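Local coordinates for protein aminotransferase, class I (Staphylococcus aureus, PDB 2O1B) that probably catalyses the pyridoxal-5'-phosphate-dependent transfer of amino groups between amino acids and 2-oxo acids, as in class I aspartate aminotransferases, at residues Y167-S172 and I185-P190; V125-I130 and L151-K156; D327-H332 and W340-P345. All coordinates share one frame; numbering follows the deposited sequence.

In the fold
Contacts 1 and 2 belong to the large cofactor-binding domain with its seven-stranded mixed sheet, whereas contact 3 is a hairpin of the small antiparallel sheet. Contact 1 lies between the others: Y186 OH packs 3.3 Å from P126 CD of contact 2, and Y167 OH probably forms a hydrogen bond with W340 NE1 of contact 3 at 2.9 Å. Contacts 2 and 3 do not meet, their nearest atoms being about 20 Å apart. T188 of contact 1 touches pyridoxal-5'-phosphate. The side chains of Y189, W340 and P126 are more distant, about 9, 12 and 13 Å from a bound cofactor, so P126 and W340 do not touch it.

Contact 1 (Y167-S172 and I185-P190); sequences YLPDWS and IYLTYP
Y189 reaches across to the 167-172 loop, where its phenolic hydroxyl donates a hydrogen bond to Y167 O, with OH and O 2.7 Å apart. This ties the loop to the chain that follows strand 182-187, an inner strand of the mixed sheet that carries the cofactor in fold type I aminotransferases. Y189 CG lies anti to the carbonyl carbon (chi1 -61°), which sends the ring to the loop. The carbonyl oxygen lies at the edge of the Y189 ring, in its plane, and receives the hydroxyl on a lone pair, in its own carbonyl plane (C=O...OH angle 145°). Around the same ring end, P169 CD comes within 3.4 Å of Y189 OH, and L168 CD2 approaches Y189 CE2 obliquely at 4.0 Å.

Farther down the strand the contact is apolar. P169 CG meets L187 CD2 at 4.1 Å, and W171 CZ3 meets I185 CD1 at 4.0 Å, the two side chains arriving from opposite directions. I185, L187 and Y189, every second residue, all point toward the loop, while the Y186 ring stacks on Y146 and T188 touches pyridoxal-5'-phosphate. The Y189-P190 peptide bond is cis.

Within the loop, P169 CB sits 3.5 Å above the plane of the W171 indole, toward its rim; from outside, F210 of helix 200-210 meets W171 edge-to-face. Next to W171, S172 OG donates to D170 OD2, 2.8 Å away, on the syn side but 31° out of the carboxylate plane.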
loop_
_atom_site.group_PDB
_atom_site.type_symbol
_atom_site.label_atom_id
_atom_site.label_comp_id
_atom_site.label_asym_id
_atom_site.label_seq_id
_atom_site.Cartn_x
_atom_site.Cartn_y
_atom_site.Cartn_z
ATOM N N TYR A 167 -28.107 -14.683 -8.393
ATOM C CA TYR A 167 -26.649 -14.650 -8.572
ATOM C C TYR A 167 -25.861 -15.443 -7.517
ATOM O O TYR A 167 -24.894 -14.940 -6.925
ATOM C CB TYR A 167 -26.146 -13.195 -8.640
ATOM C CG TYR A 167 -26.590 -12.459 -9.877
ATOM C CD1 TYR A 167 -27.622 -11.515 -9.824
ATOM C CD2 TYR A 167 -25.986 -12.715 -11.116
ATOM C CE1 TYR A 167 -28.030 -10.831 -10.970
ATOM C CE2 TYR A 167 -26.383 -12.040 -12.259
ATOM C CZ TYR A 167 -27.405 -11.097 -12.179
ATOM O OH TYR A 167 -27.790 -10.444 -13.327
ATOM N N LEU A 168 -26.289 -16.681 -7.275
ATOM C CA LEU A 168 -25.606 -17.567 -6.341
ATOM C C LEU A 168 -24.795 -18.603 -7.137
ATOM O O LEU A 168 -25.181 -18.953 -8.257
ATOM C CB LEU A 168 -26.629 -18.253 -5.434
ATOM C CG LEU A 168 -27.419 -17.419 -4.418
ATOM C CD1 LEU A 168 -28.293 -18.349 -3.564
ATOM C CD2 LEU A 168 -26.503 -16.551 -3.533
ATOM N N PRO A 169 -23.673 -19.096 -6.572
ATOM C CA PRO A 169 -22.871 -20.039 -7.347
ATOM C C PRO A 169 -23.616 -21.341 -7.580
ATOM O O PRO A 169 -24.412 -21.762 -6.734
ATOM C CB PRO A 169 -21.656 -20.300 -6.447
ATOM C CG PRO A 169 -21.659 -19.185 -5.439
ATOM C CD PRO A 169 -23.092 -18.859 -5.242
ATOM N N ASP A 170 -23.372 -21.965 -8.727
ATOM C CA ASP A 170 -23.871 -23.306 -8.970
ATOM C C ASP A 170 -22.677 -24.187 -9.289
ATOM O O ASP A 170 -22.225 -24.269 -10.441
ATOM C CB ASP A 170 -24.896 -23.348 -10.106
ATOM C CG ASP A 170 -25.547 -24.727 -10.254
ATOM O OD1 ASP A 170 -26.574 -24.838 -10.948
ATOM O OD2 ASP A 170 -25.048 -25.707 -9.667
ATOM N N TRP A 171 -22.175 -24.841 -8.246
ATOM C CA TRP A 171 -20.934 -25.583 -8.319
ATOM C C TRP A 171 -21.022 -26.766 -9.281
ATOM O O TRP A 171 -20.018 -27.162 -9.877
ATOM C CB TRP A 171 -20.496 -26.024 -6.919
ATOM C CG TRP A 171 -20.426 -24.889 -5.926
ATOM C CD1 TRP A 171 -21.215 -24.721 -4.825
ATOM C CD2 TRP A 171 -19.527 -23.770 -5.948
ATOM N NE1 TRP A 171 -20.863 -23.572 -4.157
ATOM C CE2 TRP A 171 -19.834 -22.966 -4.826
ATOM C CE3 TRP A 171 -18.496 -23.367 -6.804
ATOM C CZ2 TRP A 171 -19.137 -21.788 -4.534
ATOM C CZ3 TRP A 171 -17.812 -22.196 -6.520
ATOM C CH2 TRP A 171 -18.138 -21.415 -5.392
ATOM N N SER A 172 -22.224 -27.308 -9.453
ATOM C CA SER A 172 -22.429 -28.438 -10.359
ATOM C C SER A 172 -22.296 -28.033 -11.827
ATOM O O SER A 172 -22.100 -28.887 -12.693
ATOM C CB SER A 172 -23.785 -29.104 -10.106
ATOM O OG SER A 172 -24.846 -28.359 -10.685
ATOM N N ILE A 185 -10.819 -18.899 -5.098
ATOM C CA ILE A 185 -12.143 -18.437 -5.498
ATOM C C ILE A 185 -12.510 -17.157 -4.755
ATOM O O ILE A 185 -12.460 -17.106 -3.530
ATOM C CB ILE A 185 -13.222 -19.500 -5.200
ATOM C CG1 ILE A 185 -12.891 -20.808 -5.925
ATOM C CG2 ILE A 185 -14.614 -18.998 -5.606
ATOM C CD1 ILE A 185 -13.878 -21.907 -5.664
ATOM N N TYR A 186 -12.881 -16.122 -5.499
ATOM C CA TYR A 186 -13.445 -14.930 -4.871
ATOM C C TYR A 186 -14.951 -15.039 -4.802
ATOM O O TYR A 186 -15.604 -15.472 -5.764
ATOM C CB TYR A 186 -13.067 -13.668 -5.633
ATOM C CG TYR A 186 -11.655 -13.232 -5.415
ATOM C CD1 TYR A 186 -10.598 -13.935 -5.971
ATOM C CD2 TYR A 186 -11.366 -12.104 -4.650
ATOM C CE1 TYR A 186 -9.285 -13.532 -5.773
ATOM C CE2 TYR A 186 -10.055 -11.689 -4.458
ATOM C CZ TYR A 186 -9.022 -12.408 -5.019
ATOM O OH TYR A 186 -7.713 -11.997 -4.831
ATOM N N LEU A 187 -15.496 -14.647 -3.655
ATOM C CA LEU A 187 -16.931 -14.539 -3.490
ATOM C C LEU A 187 -17.193 -13.164 -2.908
ATOM O O LEU A 187 -16.341 -12.618 -2.219
ATOM C CB LEU A 187 -17.468 -15.644 -2.570
ATOM C CG LEU A 187 -17.396 -17.081 -3.132
ATOM C CD1 LEU A 187 -17.883 -18.102 -2.129
ATOM C CD2 LEU A 187 -18.172 -17.214 -4.456
ATOM N N THR A 188 -18.362 -12.610 -3.205
ATOM C CA THR A 188 -18.714 -11.251 -2.807
ATOM C C THR A 188 -20.211 -11.185 -2.545
ATOM O O THR A 188 -21.002 -11.176 -3.488
ATOM C CB THR A 188 -18.384 -10.238 -3.942
ATOM O OG1 THR A 188 -17.157 -10.602 -4.594
ATOM C CG2 THR A 188 -18.290 -8.822 -3.401
ATOM N N TYR A 189 -20.585 -11.167 -1.266
ATOM C CA TYR A 189 -21.964 -11.014 -0.820
ATOM C C TYR A 189 -22.027 -10.080 0.392
ATOM O O TYR A 189 -21.449 -10.371 1.437
ATOM C CB TYR A 189 -22.628 -12.372 -0.523
ATOM C CG TYR A 189 -22.676 -13.227 -1.765
ATOM C CD1 TYR A 189 -21.701 -14.190 -2.010
ATOM C CD2 TYR A 189 -23.657 -13.014 -2.739
ATOM C CE1 TYR A 189 -21.722 -14.957 -3.182
ATOM C CE2 TYR A 189 -23.680 -13.750 -3.908
ATOM C CZ TYR A 189 -22.717 -14.723 -4.122
ATOM O OH TYR A 189 -22.756 -15.451 -5.278
ATOM N N PRO A 190 -22.725 -8.949 0.251
ATOM C CA PRO A 190 -23.447 -8.503 -0.945
ATOM C C PRO A 190 -22.573 -8.305 -2.184
ATOM O O PRO A 190 -21.468 -7.747 -2.082
ATOM C CB PRO A 190 -24.050 -7.165 -0.502
ATOM C CG PRO A 190 -24.116 -7.249 0.968
ATOM C CD PRO A 190 -22.881 -7.995 1.364
#

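Contact 2 (V125-I130 and L151-K156); sequences VPTCVI and LLADGK
The methyl group of A153 presses against the last turn of helix 118-129, at P126 and T127, and against I130 just after it, and apolar packing makes up most of the contact. A153 CB lies 3.7 Å from P126 CB and 3.5 Å from the backbone N of T127, and the CA atoms of T127 and A153 are 4.6 Å apart. I130 lies on the G155 side of the methyl. With its CG1 set between the backbone N and the carbonyl carbon (chi1 77°), the ethyl arm passes A153 and lays CD1 against G155 CA at 3.6 Å, where no side chain intervenes.

Helix 118-129 packs on strands 182-187 and 216-220 of the large sheet; helix 146-152 is the helix of the beta-alpha-beta crossover joining the parallel neighbours 135-140 and 156-161.

No direct hydrogen bond crosses between the segments; one water donates to T127 OG1 at 2.9 Å and only weakly to L152 O.

Backbone bonds shape both helix ends. P126 O accepts from I130 N at 2.9 Å and from V129 N as well. A Schellman motif terminates helix 146-152, D154 at positive phi serving as its C-prime residue, with D154 N bonded to L151 O at 3.1 Å.

Contacts with the second subunit involve T127, whose carbonyl oxygen is hydrogen-bonded to S23 OG of that subunit and whose side chain packs on L152 of the second subunit.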
loop_
_atom_site.group_PDB
_atom_site.type_symbol
_atom_site.label_atom_id
_atom_site.label_comp_id
_atom_site.label_asym_id
_atom_site.label_seq_id
_atom_site.Cartn_x
_atom_site.Cartn_y
_atom_site.Cartn_z
ATOM N N VAL A 125 -3.819 -11.115 -2.476
ATOM C CA VAL A 125 -4.069 -12.521 -2.131
ATOM C C VAL A 125 -3.473 -13.521 -3.123
ATOM O O VAL A 125 -2.817 -14.464 -2.696
ATOM C CB VAL A 125 -5.588 -12.866 -1.886
ATOM C CG1 VAL A 125 -5.755 -14.359 -1.655
ATOM C CG2 VAL A 125 -6.155 -12.110 -0.679
ATOM N N PRO A 126 -3.710 -13.349 -4.441
ATOM C CA PRO A 126 -3.143 -14.386 -5.322
ATOM C C PRO A 126 -1.622 -14.478 -5.260
ATOM O O PRO A 126 -1.069 -15.584 -5.292
ATOM C CB PRO A 126 -3.608 -13.949 -6.707
ATOM C CG PRO A 126 -4.859 -13.115 -6.429
ATOM C CD PRO A 126 -4.487 -12.360 -5.214
ATOM N N THR A 127 -0.946 -13.333 -5.190
ATOM C CA THR A 127 0.518 -13.307 -5.098
ATOM C C THR A 127 0.983 -14.121 -3.889
ATOM O O THR A 127 1.994 -14.843 -3.964
ATOM C CB THR A 127 1.064 -11.846 -5.035
ATOM O OG1 THR A 127 1.023 -11.271 -6.346
ATOM C CG2 THR A 127 2.502 -11.793 -4.536
ATOM N N CYS A 128 0.213 -14.009 -2.803
ATOM C CA CYS A 128 0.489 -14.695 -1.543
ATOM C C CYS A 128 0.155 -16.175 -1.510
ATOM O O CYS A 128 0.777 -16.919 -0.755
ATOM C CB CYS A 128 -0.256 -14.017 -0.408
ATOM S SG CYS A 128 0.244 -12.331 -0.198
ATOM N N VAL A 129 -0.816 -16.604 -2.317
ATOM C CA VAL A 129 -1.459 -17.898 -2.111
ATOM C C VAL A 129 -1.315 -18.874 -3.280
ATOM O O VAL A 129 -1.209 -20.083 -3.064
ATOM C CB VAL A 129 -2.960 -17.699 -1.723
ATOM C CG1 VAL A 129 -3.803 -18.869 -2.153
ATOM C CG2 VAL A 129 -3.087 -17.470 -0.238
ATOM N N ILE A 130 -1.278 -18.357 -4.508
ATOM C CA ILE A 130 -1.254 -19.221 -5.695
ATOM C C ILE A 130 0.097 -19.228 -6.400
ATOM O O ILE A 130 0.946 -18.376 -6.143
ATOM C CB ILE A 130 -2.404 -18.863 -6.696
ATOM C CG1 ILE A 130 -2.071 -17.602 -7.503
ATOM C CG2 ILE A 130 -3.756 -18.713 -5.957
ATOM C CD1 ILE A 130 -2.872 -17.459 -8.791
ATOM N N LEU A 151 -3.705 -11.694 -12.282
ATOM C CA LEU A 151 -2.719 -11.480 -13.349
ATOM C C LEU A 151 -1.356 -11.092 -12.803
ATOM O O LEU A 151 -0.327 -11.455 -13.377
ATOM C CB LEU A 151 -3.200 -10.420 -14.358
ATOM C CG LEU A 151 -4.413 -10.755 -15.222
ATOM C CD1 LEU A 151 -4.770 -9.598 -16.134
ATOM C CD2 LEU A 151 -4.164 -12.022 -16.076
ATOM N N LEU A 152 -1.349 -10.346 -11.702
ATOM C CA LEU A 152 -0.092 -9.950 -11.065
ATOM C C LEU A 152 0.647 -11.148 -10.482
ATOM O O LEU A 152 1.853 -11.080 -10.267
ATOM C CB LEU A 152 -0.328 -8.900 -9.973
ATOM C CG LEU A 152 -0.534 -7.467 -10.489
ATOM C CD1 LEU A 152 -1.114 -6.546 -9.388
ATOM C CD2 LEU A 152 0.764 -6.903 -11.071
ATOM N N ALA A 153 -0.092 -12.228 -10.225
ATOM C CA ALA A 153 0.467 -13.482 -9.711
ATOM C C ALA A 153 0.614 -14.572 -10.782
ATOM O O ALA A 153 0.828 -15.740 -10.454
ATOM C CB ALA A 153 -0.396 -13.993 -8.563
ATOM N N ASP A 154 0.497 -14.189 -12.054
ATOM C CA ASP A 154 0.557 -15.119 -13.199
ATOM C C ASP A 154 -0.474 -16.250 -13.128
ATOM O O ASP A 154 -0.266 -17.337 -13.685
ATOM C CB ASP A 154 1.966 -15.697 -13.384
ATOM C CG ASP A 154 2.993 -14.641 -13.762
ATOM O OD1 ASP A 154 3.760 -14.217 -12.870
ATOM O OD2 ASP A 154 3.031 -14.236 -14.948
ATOM N N GLY A 155 -1.587 -16.002 -12.444
ATOM C CA GLY A 155 -2.656 -16.978 -12.370
ATOM C C GLY A 155 -3.535 -16.904 -13.599
ATOM O O GLY A 155 -3.385 -15.998 -14.423
ATOM N N LYS A 156 -4.457 -17.855 -13.712
ATOM C CA LYS A 156 -5.388 -17.885 -14.830
ATOM C C LYS A 156 -6.816 -17.620 -14.350
ATOM O O LYS A 156 -7.461 -18.490 -13.759
ATOM C CB LYS A 156 -5.258 -19.187 -15.634
ATOM C CG LYS A 156 -3.806 -19.497 -16.024
ATOM C CD LYS A 156 -3.659 -20.064 -17.428
ATOM C CE LYS A 156 -3.345 -18.964 -18.452
ATOM N NZ LYS A 156 -1.921 -18.493 -18.396
HETATM O O HOH W 1 2.920 -9.387 -7.526
#

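Contact 3 (D327-H332 and W340-P345); sequences DLPFVH and WLETPP
V331 N donates to W340 O at 2.9 Å, an almost straight bond (N-H...O 175°) that meets the acceptor nearly along its C=O axis. A second backbone bond, just outside strand 330-331, runs from E342 N to P329 O, 3.0 Å long and more bent, with the donor tilted slightly from the carbonyl plane. Between V331 O and W340 N a water stands in for a direct bond: it accepts from W340 N at 3.0 Å and lies 2.8 Å from V331 O. The two strands form an antiparallel beta hairpin, in which F330 and L341 are a non-hydrogen-bonded pair with CA atoms 4.3 Å apart.

Packing differs on the two faces. V331 and W340 lie side by side and point the same way. The CG of W340 is anti to its backbone N (chi1 -174°), which brings V331 to the edge of the indole, CB in the ring plane and CG2 3.9 Å from W340 CD1. On the face of F330 and L341, L341 CD2 leans in to touch P329 O at 3.2 Å. F330 offers it little beyond CB, because CG stands between the backbone N and the carbonyl carbon (chi1 60°) and the ring is carried off. Toward the hairpin's open end, the extended E342 side chain crosses P329 at about a right angle, E342 OE2 coming to 3.6 Å from P329 CB.

The hairpin forms an edge of the antiparallel sheet of the small domain, as in fold type I aminotransferases, with strand 330-331 outermost within this chain. The F330 ring rests on E320 and L323 of helix 302-325; W340 stacks on Y377 of the adjoining strand 377-381, and L341 packs on V378 and I380 of that strand and on F352 of helix 349-360.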
loop_
_atom_site.group_PDB
_atom_site.type_symbol
_atom_site.label_atom_id
_atom_site.label_comp_id
_atom_site.label_asym_id
_atom_site.label_seq_id
_atom_site.Cartn_x
_atom_site.Cartn_y
_atom_site.Cartn_z
ATOM N N ASP A 327 -42.602 0.147 -15.146
ATOM C CA ASP A 327 -42.209 -1.091 -15.818
ATOM C C ASP A 327 -40.809 -1.007 -16.446
ATOM O O ASP A 327 -40.627 -1.363 -17.614
ATOM C CB ASP A 327 -43.252 -1.522 -16.872
ATOM C CG ASP A 327 -44.586 -1.944 -16.254
ATOM O OD1 ASP A 327 -44.578 -2.744 -15.292
ATOM O OD2 ASP A 327 -45.647 -1.475 -16.739
ATOM N N LEU A 328 -39.839 -0.515 -15.673
ATOM C CA LEU A 328 -38.428 -0.613 -16.031
ATOM C C LEU A 328 -37.910 -1.878 -15.354
ATOM O O LEU A 328 -38.039 -2.003 -14.138
ATOM C CB LEU A 328 -37.639 0.591 -15.495
ATOM C CG LEU A 328 -37.681 2.036 -16.030
ATOM C CD1 LEU A 328 -36.551 2.301 -17.006
ATOM C CD2 LEU A 328 -39.011 2.458 -16.624
ATOM N N PRO A 329 -37.346 -2.825 -16.126
ATOM C CA PRO A 329 -36.831 -4.089 -15.569
ATOM C C PRO A 329 -35.490 -3.964 -14.819
ATOM O O PRO A 329 -34.488 -3.524 -15.388
ATOM C CB PRO A 329 -36.656 -4.975 -16.803
ATOM C CG PRO A 329 -36.437 -4.016 -17.926
ATOM C CD PRO A 329 -37.204 -2.763 -17.590
ATOM N N PHE A 330 -35.487 -4.354 -13.545
ATOM C CA PHE A 330 -34.280 -4.337 -12.726
ATOM C C PHE A 330 -34.183 -5.631 -11.909
ATOM O O PHE A 330 -35.151 -6.401 -11.819
ATOM C CB PHE A 330 -34.287 -3.107 -11.801
ATOM C CG PHE A 330 -35.469 -3.060 -10.855
ATOM C CD1 PHE A 330 -35.384 -3.619 -9.587
ATOM C CD2 PHE A 330 -36.668 -2.466 -11.242
ATOM C CE1 PHE A 330 -36.481 -3.586 -8.711
ATOM C CE2 PHE A 330 -37.758 -2.427 -10.381
ATOM C CZ PHE A 330 -37.668 -2.983 -9.117
ATOM N N VAL A 331 -33.017 -5.868 -11.324
ATOM C CA VAL A 331 -32.854 -6.937 -10.348
ATOM C C VAL A 331 -32.934 -6.291 -8.961
ATOM O O VAL A 331 -32.132 -5.417 -8.623
ATOM C CB VAL A 331 -31.540 -7.722 -10.580
ATOM C CG1 VAL A 331 -31.254 -8.689 -9.442
ATOM C CG2 VAL A 331 -31.613 -8.467 -11.910
ATOM N N HIS A 332 -33.943 -6.692 -8.190
ATOM C CA HIS A 332 -34.146 -6.194 -6.826
ATOM C C HIS A 332 -32.855 -6.355 -6.013
ATOM O O HIS A 332 -32.245 -7.431 -6.011
ATOM C CB HIS A 332 -35.332 -6.940 -6.177
ATOM C CG HIS A 332 -35.573 -6.598 -4.739
ATOM N ND1 HIS A 332 -35.485 -7.536 -3.732
ATOM C CD2 HIS A 332 -35.919 -5.434 -4.140
ATOM C CE1 HIS A 332 -35.757 -6.960 -2.574
ATOM N NE2 HIS A 332 -36.022 -5.684 -2.794
ATOM N N TRP A 340 -29.198 -2.821 -9.896
ATOM C CA TRP A 340 -28.690 -3.466 -11.117
ATOM C C TRP A 340 -29.852 -3.411 -12.101
ATOM O O TRP A 340 -30.854 -4.109 -11.925
ATOM C CB TRP A 340 -28.288 -4.908 -10.753
ATOM C CG TRP A 340 -27.592 -5.806 -11.757
ATOM C CD1 TRP A 340 -27.962 -7.078 -12.090
ATOM C CD2 TRP A 340 -26.375 -5.547 -12.476
ATOM N NE1 TRP A 340 -27.072 -7.625 -12.983
ATOM C CE2 TRP A 340 -26.082 -6.710 -13.232
ATOM C CE3 TRP A 340 -25.498 -4.455 -12.546
ATOM C CZ2 TRP A 340 -24.972 -6.793 -14.077
ATOM C CZ3 TRP A 340 -24.384 -4.540 -13.390
ATOM C CH2 TRP A 340 -24.132 -5.697 -14.144
ATOM N N LEU A 341 -29.720 -2.538 -13.113
ATOM C CA LEU A 341 -30.796 -2.195 -14.054
ATOM C C LEU A 341 -30.528 -2.807 -15.422
ATOM O O LEU A 341 -29.418 -2.707 -15.933
ATOM C CB LEU A 341 -30.848 -0.666 -14.227
ATOM C CG LEU A 341 -32.071 0.189 -14.607
ATOM C CD1 LEU A 341 -31.666 1.183 -15.685
ATOM C CD2 LEU A 341 -33.317 -0.575 -15.044
ATOM N N GLU A 342 -31.546 -3.420 -16.024
ATOM C CA GLU A 342 -31.449 -3.882 -17.414
ATOM C C GLU A 342 -31.296 -2.712 -18.378
ATOM O O GLU A 342 -31.921 -1.660 -18.199
ATOM C CB GLU A 342 -32.695 -4.687 -17.812
ATOM C CG GLU A 342 -32.867 -6.002 -17.060
ATOM C CD GLU A 342 -33.766 -7.001 -17.788
ATOM O OE1 GLU A 342 -33.808 -6.995 -19.036
ATOM O OE2 GLU A 342 -34.435 -7.794 -17.101
ATOM N N THR A 343 -30.450 -2.892 -19.392
ATOM C CA THR A 343 -30.461 -2.008 -20.547
ATOM C C THR A 343 -31.670 -2.343 -21.434
ATOM O O THR A 343 -32.133 -3.496 -21.460
ATOM C CB THR A 343 -29.173 -2.091 -21.381
ATOM O OG1 THR A 343 -29.024 -3.410 -21.932
ATOM C CG2 THR A 343 -27.956 -1.705 -20.538
ATOM N N PRO A 344 -32.198 -1.337 -22.156
ATOM C CA PRO A 344 -33.319 -1.597 -23.042
ATOM C C PRO A 344 -32.832 -2.288 -24.298
ATOM O O PRO A 344 -31.622 -2.257 -24.569
ATOM C CB PRO A 344 -33.836 -0.196 -23.373
ATOM C CG PRO A 344 -32.717 0.705 -23.144
ATOM C CD PRO A 344 -31.785 0.074 -22.188
ATOM N N PRO A 345 -33.749 -2.933 -25.051
ATOM C CA PRO A 345 -33.317 -3.563 -26.300
ATOM C C PRO A 345 -32.633 -2.562 -27.239
ATOM O O PRO A 345 -33.032 -1.391 -27.310
ATOM C CB PRO A 345 -34.617 -4.100 -26.922
ATOM C CG PRO A 345 -35.731 -3.620 -26.071
ATOM C CD PRO A 345 -35.184 -3.135 -24.774
HETATM O O HOH W 2 -29.609 -4.838 -7.650
#